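Side-chain contacts in phosphonate monoester hydrolase (Ruegeria pomeroyi, PDB 4UPK), which belongs to the sulfatase family of the alkaline phosphatase clan, hydrolases built round a mixed beta sheet packed between helices: residues R63-D68 and T340-T345; H277-P282 and L435-P440; T370-R375 and R413-F418. All coordinates share one frame; numbering follows the deposited sequence.

Contact 1: residues R63-D68 and T340-T345; sequences RALAQD and TLIVVT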
loop_
_atom_site.group_PDB
_atom_site.type_symbol
_atom_site.label_atom_id
_atom_site.label_comp_id
_atom_site.label_asym_id
_atom_site.label_seq_id
_atom_site.Cartn_x
_atom_site.Cartn_y
_atom_site.Cartn_z
ATOM N N ARG A 63 -4.223 -44.332 12.269
ATOM C CA ARG A 63 -5.385 -45.088 12.763
ATOM C C ARG A 63 -5.494 -45.004 14.291
ATOM O O ARG A 63 -6.608 -45.001 14.820
ATOM C CB ARG A 63 -5.349 -46.542 12.268
ATOM C CG ARG A 63 -5.784 -46.667 10.818
ATOM C CD ARG A 63 -5.505 -48.028 10.202
ATOM N NE ARG A 63 -5.624 -47.976 8.742
ATOM C CZ ARG A 63 -5.025 -48.810 7.897
ATOM N NH1 ARG A 63 -4.254 -49.792 8.351
ATOM N NH2 ARG A 63 -5.184 -48.663 6.591
ATOM N N ALA A 64 -4.347 -44.873 14.996
ATOM C CA ALA A 64 -4.340 -44.708 16.452
ATOM C C ALA A 64 -4.867 -43.325 16.787
ATOM O O ALA A 64 -5.685 -43.205 17.701
ATOM C CB ALA A 64 -2.934 -44.905 17.022
ATOM N N LEU A 65 -4.456 -42.287 16.006
ATOM C CA LEU A 65 -4.942 -40.916 16.191
ATOM C C LEU A 65 -6.441 -40.829 15.946
ATOM O O LEU A 65 -7.133 -40.199 16.740
ATOM C CB LEU A 65 -4.174 -39.907 15.324
ATOM C CG LEU A 65 -4.592 -38.429 15.464
ATOM C CD1 LEU A 65 -4.112 -37.825 16.814
ATOM C CD2 LEU A 65 -4.113 -37.612 14.281
ATOM N N ALA A 66 -6.951 -41.488 14.880
ATOM C CA ALA A 66 -8.385 -41.532 14.551
ATOM C C ALA A 66 -9.186 -42.160 15.716
ATOM O O ALA A 66 -10.271 -41.676 16.051
ATOM C CB ALA A 66 -8.604 -42.331 13.271
ATOM N N GLN A 67 -8.617 -43.210 16.350
ATOM C CA GLN A 67 -9.200 -43.906 17.500
ATOM C C GLN A 67 -9.300 -42.999 18.746
ATOM O O GLN A 67 -10.192 -43.188 19.572
ATOM C CB GLN A 67 -8.391 -45.180 17.809
ATOM C CG GLN A 67 -9.227 -46.455 17.888
ATOM C CD GLN A 67 -9.977 -46.736 16.611
ATOM O OE1 GLN A 67 -9.387 -47.112 15.596
ATOM N NE2 GLN A 67 -11.293 -46.531 16.630
ATOM N N ASP A 68 -8.403 -42.004 18.851
ATOM C CA ASP A 68 -8.367 -41.055 19.953
ATOM C C ASP A 68 -8.908 -39.668 19.539
ATOM O O ASP A 68 -8.717 -38.684 20.259
ATOM C CB ASP A 68 -6.921 -40.969 20.491
ATOM C CG ASP A 68 -6.780 -40.293 21.836
ATOM O OD1 ASP A 68 -7.602 -40.579 22.737
ATOM O OD2 ASP A 68 -5.852 -39.467 21.986
ATOM N N THR A 340 -3.227 -29.493 22.472
ATOM C CA THR A 340 -2.989 -29.161 21.056
ATOM C C THR A 340 -4.156 -29.521 20.130
ATOM O O THR A 340 -4.678 -30.641 20.173
ATOM C CB THR A 340 -1.666 -29.816 20.581
ATOM O OG1 THR A 340 -0.615 -29.352 21.418
ATOM C CG2 THR A 340 -1.303 -29.514 19.103
ATOM N N LEU A 341 -4.510 -28.576 19.242
ATOM C CA LEU A 341 -5.471 -28.816 18.185
ATOM C C LEU A 341 -4.648 -29.470 17.069
ATOM O O LEU A 341 -3.746 -28.833 16.496
ATOM C CB LEU A 341 -6.139 -27.506 17.684
ATOM C CG LEU A 341 -7.000 -27.610 16.417
ATOM C CD1 LEU A 341 -8.235 -28.501 16.636
ATOM C CD2 LEU A 341 -7.403 -26.260 15.920
ATOM N N ILE A 342 -4.916 -30.761 16.817
ATOM C CA ILE A 342 -4.235 -31.540 15.789
ATOM C C ILE A 342 -5.160 -31.684 14.604
ATOM O O ILE A 342 -6.297 -32.140 14.760
ATOM C CB ILE A 342 -3.669 -32.910 16.295
ATOM C CG1 ILE A 342 -2.685 -32.713 17.491
ATOM C CG2 ILE A 342 -3.000 -33.691 15.138
ATOM C CD1 ILE A 342 -2.270 -34.007 18.246
ATOM N N VAL A 343 -4.691 -31.243 13.431
ATOM C CA VAL A 343 -5.448 -31.348 12.191
ATOM C C VAL A 343 -4.600 -32.149 11.201
ATOM O O VAL A 343 -3.494 -31.735 10.833
ATOM C CB VAL A 343 -5.927 -29.998 11.574
ATOM C CG1 VAL A 343 -6.829 -30.252 10.365
ATOM C CG2 VAL A 343 -6.636 -29.109 12.591
ATOM N N VAL A 344 -5.114 -33.317 10.800
ATOM C CA VAL A 344 -4.439 -34.175 9.832
ATOM C C VAL A 344 -5.386 -34.388 8.657
ATOM O O VAL A 344 -6.532 -34.814 8.842
ATOM C CB VAL A 344 -3.866 -35.506 10.404
ATOM C CG1 VAL A 344 -3.065 -36.267 9.337
ATOM C CG2 VAL A 344 -2.990 -35.248 11.627
ATOM N N THR A 345 -4.895 -34.083 7.451
ATOM C CA THR A 345 -5.644 -34.235 6.214
ATOM C C THR A 345 -4.687 -34.470 5.025
ATOM O O THR A 345 -3.470 -34.462 5.189
ATOM C CB THR A 345 -6.539 -32.953 5.993
ATOM O OG1 THR A 345 -7.535 -33.226 5.002
ATOM C CG2 THR A 345 -5.729 -31.698 5.630
#

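Contact 2: residues H277-P282 and L435-P440; sequences HPFFGP and LDISEP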
loop_
_atom_site.group_PDB
_atom_site.type_symbol
_atom_site.label_atom_id
_atom_site.label_comp_id
_atom_site.label_asym_id
_atom_site.label_seq_id
_atom_site.Cartn_x
_atom_site.Cartn_y
_atom_site.Cartn_z
ATOM N N HIS A 277 -17.713 -40.061 -21.519
ATOM C CA HIS A 277 -17.709 -38.620 -21.789
ATOM C C HIS A 277 -16.378 -38.282 -22.485
ATOM O O HIS A 277 -15.336 -38.802 -22.074
ATOM C CB HIS A 277 -17.937 -37.770 -20.505
ATOM C CG HIS A 277 -18.227 -36.310 -20.738
ATOM N ND1 HIS A 277 -17.225 -35.420 -21.129
ATOM C CD2 HIS A 277 -19.378 -35.615 -20.564
ATOM C CE1 HIS A 277 -17.810 -34.236 -21.225
ATOM N NE2 HIS A 277 -19.102 -34.300 -20.881
ATOM N N PRO A 278 -16.398 -37.414 -23.527
ATOM C CA PRO A 278 -15.156 -37.061 -24.240
ATOM C C PRO A 278 -14.021 -36.456 -23.406
ATOM O O PRO A 278 -12.875 -36.531 -23.846
ATOM C CB PRO A 278 -15.639 -36.059 -25.288
ATOM C CG PRO A 278 -17.060 -36.373 -25.482
ATOM C CD PRO A 278 -17.557 -36.737 -24.139
ATOM N N PHE A 279 -14.332 -35.846 -22.241
ATOM C CA PHE A 279 -13.398 -35.236 -21.274
ATOM C C PHE A 279 -12.280 -36.220 -20.853
ATOM O O PHE A 279 -11.156 -35.794 -20.581
ATOM C CB PHE A 279 -14.182 -34.775 -20.009
ATOM C CG PHE A 279 -13.339 -34.478 -18.778
ATOM C CD1 PHE A 279 -13.018 -35.487 -17.873
ATOM C CD2 PHE A 279 -12.827 -33.204 -18.553
ATOM C CE1 PHE A 279 -12.203 -35.223 -16.768
ATOM C CE2 PHE A 279 -12.013 -32.943 -17.448
ATOM C CZ PHE A 279 -11.716 -33.949 -16.558
ATOM N N PHE A 280 -12.634 -37.522 -20.752
ATOM C CA PHE A 280 -11.780 -38.633 -20.325
ATOM C C PHE A 280 -10.733 -39.076 -21.319
ATOM O O PHE A 280 -9.794 -39.786 -20.940
ATOM C CB PHE A 280 -12.611 -39.798 -19.772
ATOM C CG PHE A 280 -13.425 -39.410 -18.565
ATOM C CD1 PHE A 280 -12.807 -38.994 -17.393
ATOM C CD2 PHE A 280 -14.814 -39.439 -18.605
ATOM C CE1 PHE A 280 -13.563 -38.599 -16.292
ATOM C CE2 PHE A 280 -15.565 -39.089 -17.489
ATOM C CZ PHE A 280 -14.938 -38.645 -16.351
ATOM N N GLY A 281 -10.894 -38.645 -22.573
ATOM C CA GLY A 281 -9.926 -38.848 -23.642
ATOM C C GLY A 281 -8.662 -38.137 -23.208
ATOM O O GLY A 281 -7.708 -38.807 -22.795
ATOM N N PRO A 282 -8.680 -36.775 -23.157
ATOM C CA PRO A 282 -7.503 -36.031 -22.658
ATOM C C PRO A 282 -7.134 -36.336 -21.198
ATOM O O PRO A 282 -5.959 -36.314 -20.866
ATOM C CB PRO A 282 -7.925 -34.569 -22.833
ATOM C CG PRO A 282 -8.963 -34.592 -23.925
ATOM C CD PRO A 282 -9.727 -35.835 -23.623
ATOM N N LEU A 435 -12.499 -27.395 -11.065
ATOM C CA LEU A 435 -11.266 -27.711 -11.787
ATOM C C LEU A 435 -11.168 -26.746 -12.942
ATOM O O LEU A 435 -12.171 -26.162 -13.338
ATOM C CB LEU A 435 -11.296 -29.188 -12.284
ATOM C CG LEU A 435 -9.981 -29.816 -12.777
ATOM C CD1 LEU A 435 -9.067 -30.194 -11.616
ATOM C CD2 LEU A 435 -10.263 -31.068 -13.612
ATOM N N ASP A 436 -9.953 -26.501 -13.421
ATOM C CA ASP A 436 -9.746 -25.645 -14.575
ATOM C C ASP A 436 -8.897 -26.437 -15.546
ATOM O O ASP A 436 -7.776 -26.842 -15.199
ATOM C CB ASP A 436 -9.114 -24.279 -14.227
ATOM C CG ASP A 436 -9.211 -23.304 -15.393
ATOM O OD1 ASP A 436 -8.531 -23.527 -16.409
ATOM O OD2 ASP A 436 -10.048 -22.388 -15.331
ATOM N N ILE A 437 -9.476 -26.712 -16.742
ATOM C CA ILE A 437 -8.871 -27.492 -17.822
ATOM C C ILE A 437 -8.297 -26.628 -18.962
ATOM O O ILE A 437 -8.186 -27.093 -20.097
ATOM C CB ILE A 437 -9.745 -28.711 -18.279
ATOM C CG1 ILE A 437 -11.111 -28.286 -18.835
ATOM C CG2 ILE A 437 -9.866 -29.744 -17.152
ATOM C CD1 ILE A 437 -11.807 -29.303 -19.588
ATOM N N SER A 438 -7.907 -25.377 -18.640
ATOM C CA SER A 438 -7.270 -24.437 -19.570
ATOM C C SER A 438 -5.922 -23.954 -18.985
ATOM O O SER A 438 -5.692 -24.087 -17.786
ATOM C CB SER A 438 -8.187 -23.253 -19.871
ATOM O OG SER A 438 -8.218 -22.319 -18.802
ATOM N N GLU A 439 -5.019 -23.478 -19.850
ATOM C CA GLU A 439 -3.686 -22.983 -19.490
ATOM C C GLU A 439 -3.414 -21.796 -20.396
ATOM O O GLU A 439 -3.401 -21.992 -21.617
ATOM C CB GLU A 439 -2.613 -24.084 -19.638
ATOM C CG GLU A 439 -1.260 -23.719 -19.037
ATOM C CD GLU A 439 -1.261 -23.512 -17.535
ATOM O OE1 GLU A 439 -1.527 -24.481 -16.787
ATOM O OE2 GLU A 439 -1.007 -22.367 -17.104
ATOM N N PRO A 440 -3.329 -20.550 -19.827
ATOM C CA PRO A 440 -3.203 -19.342 -20.676
ATOM C C PRO A 440 -2.083 -19.282 -21.713
ATOM O O PRO A 440 -2.324 -18.783 -22.807
ATOM C CB PRO A 440 -3.094 -18.203 -19.659
ATOM C CG PRO A 440 -3.700 -18.734 -18.412
ATOM C CD PRO A 440 -3.379 -20.191 -18.393
#

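Contact 3: residues T370-R375 and R413-F418; sequences TPLIIR and RSLRPF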
loop_
_atom_site.group_PDB
_atom_site.type_symbol
_atom_site.label_atom_id
_atom_site.label_comp_id
_atom_site.label_asym_id
_atom_site.label_seq_id
_atom_site.Cartn_x
_atom_site.Cartn_y
_atom_site.Cartn_z
ATOM N N THR A 370 -10.589 -37.079 0.572
ATOM C CA THR A 370 -9.380 -37.027 1.402
ATOM C C THR A 370 -9.636 -37.349 2.864
ATOM O O THR A 370 -10.712 -37.041 3.377
ATOM C CB THR A 370 -8.656 -35.687 1.226
ATOM O OG1 THR A 370 -9.603 -34.619 1.245
ATOM C CG2 THR A 370 -7.899 -35.624 -0.052
ATOM N N PRO A 371 -8.654 -37.978 3.556
ATOM C CA PRO A 371 -8.852 -38.252 4.980
ATOM C C PRO A 371 -8.775 -36.961 5.803
ATOM O O PRO A 371 -8.124 -36.001 5.395
ATOM C CB PRO A 371 -7.711 -39.216 5.319
ATOM C CG PRO A 371 -6.615 -38.866 4.345
ATOM C CD PRO A 371 -7.321 -38.427 3.089
ATOM N N LEU A 372 -9.476 -36.936 6.949
ATOM C CA LEU A 372 -9.502 -35.820 7.871
ATOM C C LEU A 372 -9.679 -36.307 9.306
ATOM O O LEU A 372 -10.679 -36.950 9.630
ATOM C CB LEU A 372 -10.549 -34.722 7.507
ATOM C CG LEU A 372 -10.658 -33.537 8.498
ATOM C CD1 LEU A 372 -9.365 -32.740 8.595
ATOM C CD2 LEU A 372 -11.770 -32.621 8.130
ATOM N N ILE A 373 -8.679 -36.007 10.154
ATOM C CA ILE A 373 -8.684 -36.363 11.565
ATOM C C ILE A 373 -8.444 -35.081 12.313
ATOM O O ILE A 373 -7.492 -34.348 12.016
ATOM C CB ILE A 373 -7.647 -37.469 11.984
ATOM C CG1 ILE A 373 -7.699 -38.733 11.065
ATOM C CG2 ILE A 373 -7.826 -37.857 13.469
ATOM C CD1 ILE A 373 -6.407 -39.607 11.063
ATOM N N ILE A 374 -9.319 -34.794 13.283
ATOM C CA ILE A 374 -9.166 -33.623 14.114
ATOM C C ILE A 374 -9.214 -34.030 15.575
ATOM O O ILE A 374 -10.192 -34.628 16.026
ATOM C CB ILE A 374 -10.153 -32.459 13.769
ATOM C CG1 ILE A 374 -9.982 -31.986 12.287
ATOM C CG2 ILE A 374 -9.993 -31.289 14.777
ATOM C CD1 ILE A 374 -10.983 -30.871 11.799
ATOM N N ARG A 375 -8.143 -33.708 16.310
ATOM C CA ARG A 375 -8.103 -33.926 17.740
ATOM C C ARG A 375 -8.021 -32.577 18.416
ATOM O O ARG A 375 -7.170 -31.751 18.086
ATOM C CB ARG A 375 -6.928 -34.808 18.188
ATOM C CG ARG A 375 -7.241 -35.433 19.541
ATOM C CD ARG A 375 -6.065 -36.101 20.189
ATOM N NE ARG A 375 -6.407 -36.588 21.530
ATOM C CZ ARG A 375 -6.413 -35.845 22.635
ATOM N NH1 ARG A 375 -6.116 -34.551 22.578
ATOM N NH2 ARG A 375 -6.741 -36.384 23.800
ATOM N N ARG A 413 -16.981 -23.295 6.748
ATOM C CA ARG A 413 -17.623 -23.211 8.050
ATOM C C ARG A 413 -16.883 -24.089 9.060
ATOM O O ARG A 413 -16.433 -25.188 8.727
ATOM C CB ARG A 413 -19.098 -23.631 7.947
ATOM C CG ARG A 413 -19.966 -22.640 7.167
ATOM C CD ARG A 413 -21.417 -23.072 7.085
ATOM N NE ARG A 413 -22.052 -23.191 8.402
ATOM C CZ ARG A 413 -23.273 -23.679 8.598
ATOM N NH1 ARG A 413 -24.013 -24.068 7.569
ATOM N NH2 ARG A 413 -23.759 -23.790 9.822
ATOM N N SER A 414 -16.755 -23.590 10.292
ATOM C CA SER A 414 -16.098 -24.288 11.396
ATOM C C SER A 414 -16.685 -25.685 11.642
ATOM O O SER A 414 -17.908 -25.859 11.697
ATOM C CB SER A 414 -16.180 -23.452 12.669
ATOM O OG SER A 414 -15.529 -24.086 13.757
ATOM N N LEU A 415 -15.793 -26.673 11.797
ATOM C CA LEU A 415 -16.143 -28.060 12.080
ATOM C C LEU A 415 -16.228 -28.319 13.578
ATOM O O LEU A 415 -16.474 -29.458 13.984
ATOM C CB LEU A 415 -15.114 -29.007 11.446
ATOM C CG LEU A 415 -15.022 -29.016 9.926
ATOM C CD1 LEU A 415 -13.969 -29.998 9.472
ATOM C CD2 LEU A 415 -16.358 -29.343 9.281
ATOM N N ARG A 416 -16.020 -27.269 14.401
ATOM C CA ARG A 416 -16.055 -27.341 15.858
ATOM C C ARG A 416 -17.312 -28.011 16.441
ATOM O O ARG A 416 -17.116 -28.892 17.279
ATOM C CB ARG A 416 -15.747 -25.987 16.509
ATOM C CG ARG A 416 -14.985 -26.119 17.810
ATOM C CD ARG A 416 -14.660 -24.769 18.370
ATOM N NE ARG A 416 -14.234 -24.860 19.761
ATOM C CZ ARG A 416 -13.921 -23.810 20.510
ATOM N NH1 ARG A 416 -13.972 -22.582 20.000
ATOM N NH2 ARG A 416 -13.546 -23.976 21.771
ATOM N N PRO A 417 -18.577 -27.725 15.996
ATOM C CA PRO A 417 -19.746 -28.463 16.561
ATOM C C PRO A 417 -19.637 -30.000 16.503
ATOM O O PRO A 417 -20.015 -30.671 17.465
ATOM C CB PRO A 417 -20.935 -27.956 15.719
ATOM C CG PRO A 417 -20.508 -26.621 15.257
ATOM C CD PRO A 417 -19.029 -26.721 15.004
ATOM N N PHE A 418 -19.086 -30.539 15.398
ATOM C CA PHE A 418 -18.825 -31.969 15.160
ATOM C C PHE A 418 -17.851 -32.619 16.147
ATOM O O PHE A 418 -17.930 -33.834 16.353
ATOM C CB PHE A 418 -18.273 -32.182 13.734
ATOM C CG PHE A 418 -19.227 -31.802 12.627
ATOM C CD1 PHE A 418 -20.266 -32.655 12.257
ATOM C CD2 PHE A 418 -19.059 -30.621 11.922
ATOM C CE1 PHE A 418 -21.113 -32.332 11.199
ATOM C CE2 PHE A 418 -19.904 -30.300 10.866
ATOM C CZ PHE A 418 -20.937 -31.148 10.521
#

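Contact 1: residues R63-D68 and T340-T345
A helix-on-sheet contact in the alpha/beta core of the sulfatase fold joins L65 of helix 60-67 to I342 and V344 of strand 340-346. The strand belongs to the large mixed sheet, between strands 35-41 and 372-375. The backbones stay well apart, with L65 CA 9.3 Å from V344 CA, so side chains alone make the contact. It is wholly apolar, and all three residues are buried.

One methyl of the leucine makes the two closest approaches. L65 CG lies anti to the backbone N (chi1 -179°), and CD2 is then the branch carried farthest out toward the strand. L65 CD2 meets V344 CG2 at 3.7 Å. The same methyl approaches I342 CG2 at 4.2 Å, which is looser. Both strand residues thus offer it a gamma methyl attached directly to the beta carbon. The end of the I342 ethyl arm is a still looser neighbour, with I342 CD1 4.5 Å from L65 CD1. The leucine side chain meets each of the two at a slant.

I342 and V344 are two apart in the strand and so face the same way. V343 between them points away, and with L341 it packs against helix 394-402 on the other face of the sheet. L65 also touches I373 of the neighbouring strand and Y337, which extends the apolar patch.

At the end of the helix D68 is the first residue to leave helical geometry. D68 N makes weak bonds to A64 O at 3.2 Å and L65 O at 3.1 Å. Its carboxylate oxygen OD2 takes a salt bridge from R375 NE and a hydrogen bond from Y337 OH.

Contact 2: residues H277-P282 and L435-P440
The ring of F279 meets L435 and I437 with its edge. I437 CG2 and L435 CD2 both lie near the ring plane, and F280 CE1 is also at the edge, in plane. The ring stacks with W446 of helix 445-450. F280 is turned differently: F279 CD1 sits 3.5 Å above one face of the F280 ring, offset toward its rim. The imidazole of H277 is met in its plane by F279 N.

The nearest approach across the contact is F279 CE2 to I437 CG2, at 3.9 Å. F279 CD2 to I437 CD1 follows at 4.2 Å. The isoleucine thus lays two methyls along the CD2-CE2 edge of the ring. Its first torsion (chi1 62°) puts CG2 anti to the carbonyl carbon, and from there both CG2 and CD1 meet F279. L435 is a more distant neighbour, with CD2 4.4 Å from F279 CZ.

Each segment has its own polar bracing. F279 N donates to H277 ND1 at 3.1 Å, nearly straight at 166°. This capping bond closes the turn before helix 280-286. H277 NE2 bonds to P477 O, consistent with a proton on NE2, so both ring nitrogens are engaged. In 435-440, S438 OG donates to the syn lone pair of D436 OD1, at 2.7 Å. S438 N reaches D436 OD1 on the anti side, 30° out of the carboxylate plane. R102 adds a salt bridge to this oxygen.

The D436 bond to S438 N makes an Asx turn where strand 431-436 ends. The contact is apolar packing between a capped helix start and the end of strand 431-436 with the turn that follows it. Within this chain that strand is at the edge of the four-stranded antiparallel sheet.

Contact 3: residues T370-R375 and R413-F418
L415 and L372 are both stretched toward each other by their torsions. L415 CG lies anti to the carbonyl carbon (chi1 -64°), and CD1 continues the chain outward with chi2 at 180°. L372 CG lies anti to the backbone N instead (chi1 177°), and its CD2 is the outer branch. The two leucines meet tip to tip, L372 CD2 to L415 CD1, at 3.7 Å. I374 is extended as well. Its CD1 reaches L415 CD1 at 3.9 Å, and the two side chains run at about a right angle.

L415 CD1 is therefore the shared methyl. L372 and I374 are two apart on strand 372-375 and point to the same face of the mixed sheet. L415 comes to them from the turn before the short, weakly bonded helix 416-419.

That turn is closed by a capping bond, R416 N to S414 OG at 3.3 Å. Helix 394-402 holds it as well: L415 N donates to T397 OG1, and S414 OG bonds to D400. R416 NH1 adds a salt bridge to D400. F418 meets F72 of strand 70-76 and, edge to face, the ring of W427.

No hydrogen bond crosses between the two segments. The meeting of methyls has no directional bond and depends on fit and burial. The orientation of L415 therefore probably owes much to the polar bonds of its turn.

Overall arrangement
Contacts 1 and 3 share the mixed sheet. Their centres are 10 Å apart. Strands 340-346 and 372-375 are antiparallel neighbours, joined by the pairs I342 N to R375 O and V344 O to I373 N, each 2.8 Å and probably hydrogen bonds. The helix of contact 1 packs on one face of this sheet, and L415 of contact 3 on the other. Contact 2 lies across the chain's centre. Its centre is 36 Å from that of contact 1 and 31 Å from that of contact 3, and it touches neither. It involves the four-stranded antiparallel sheet. Strand 431-436 of contact 2 follows helix 416-419 of contact 3 in the chain.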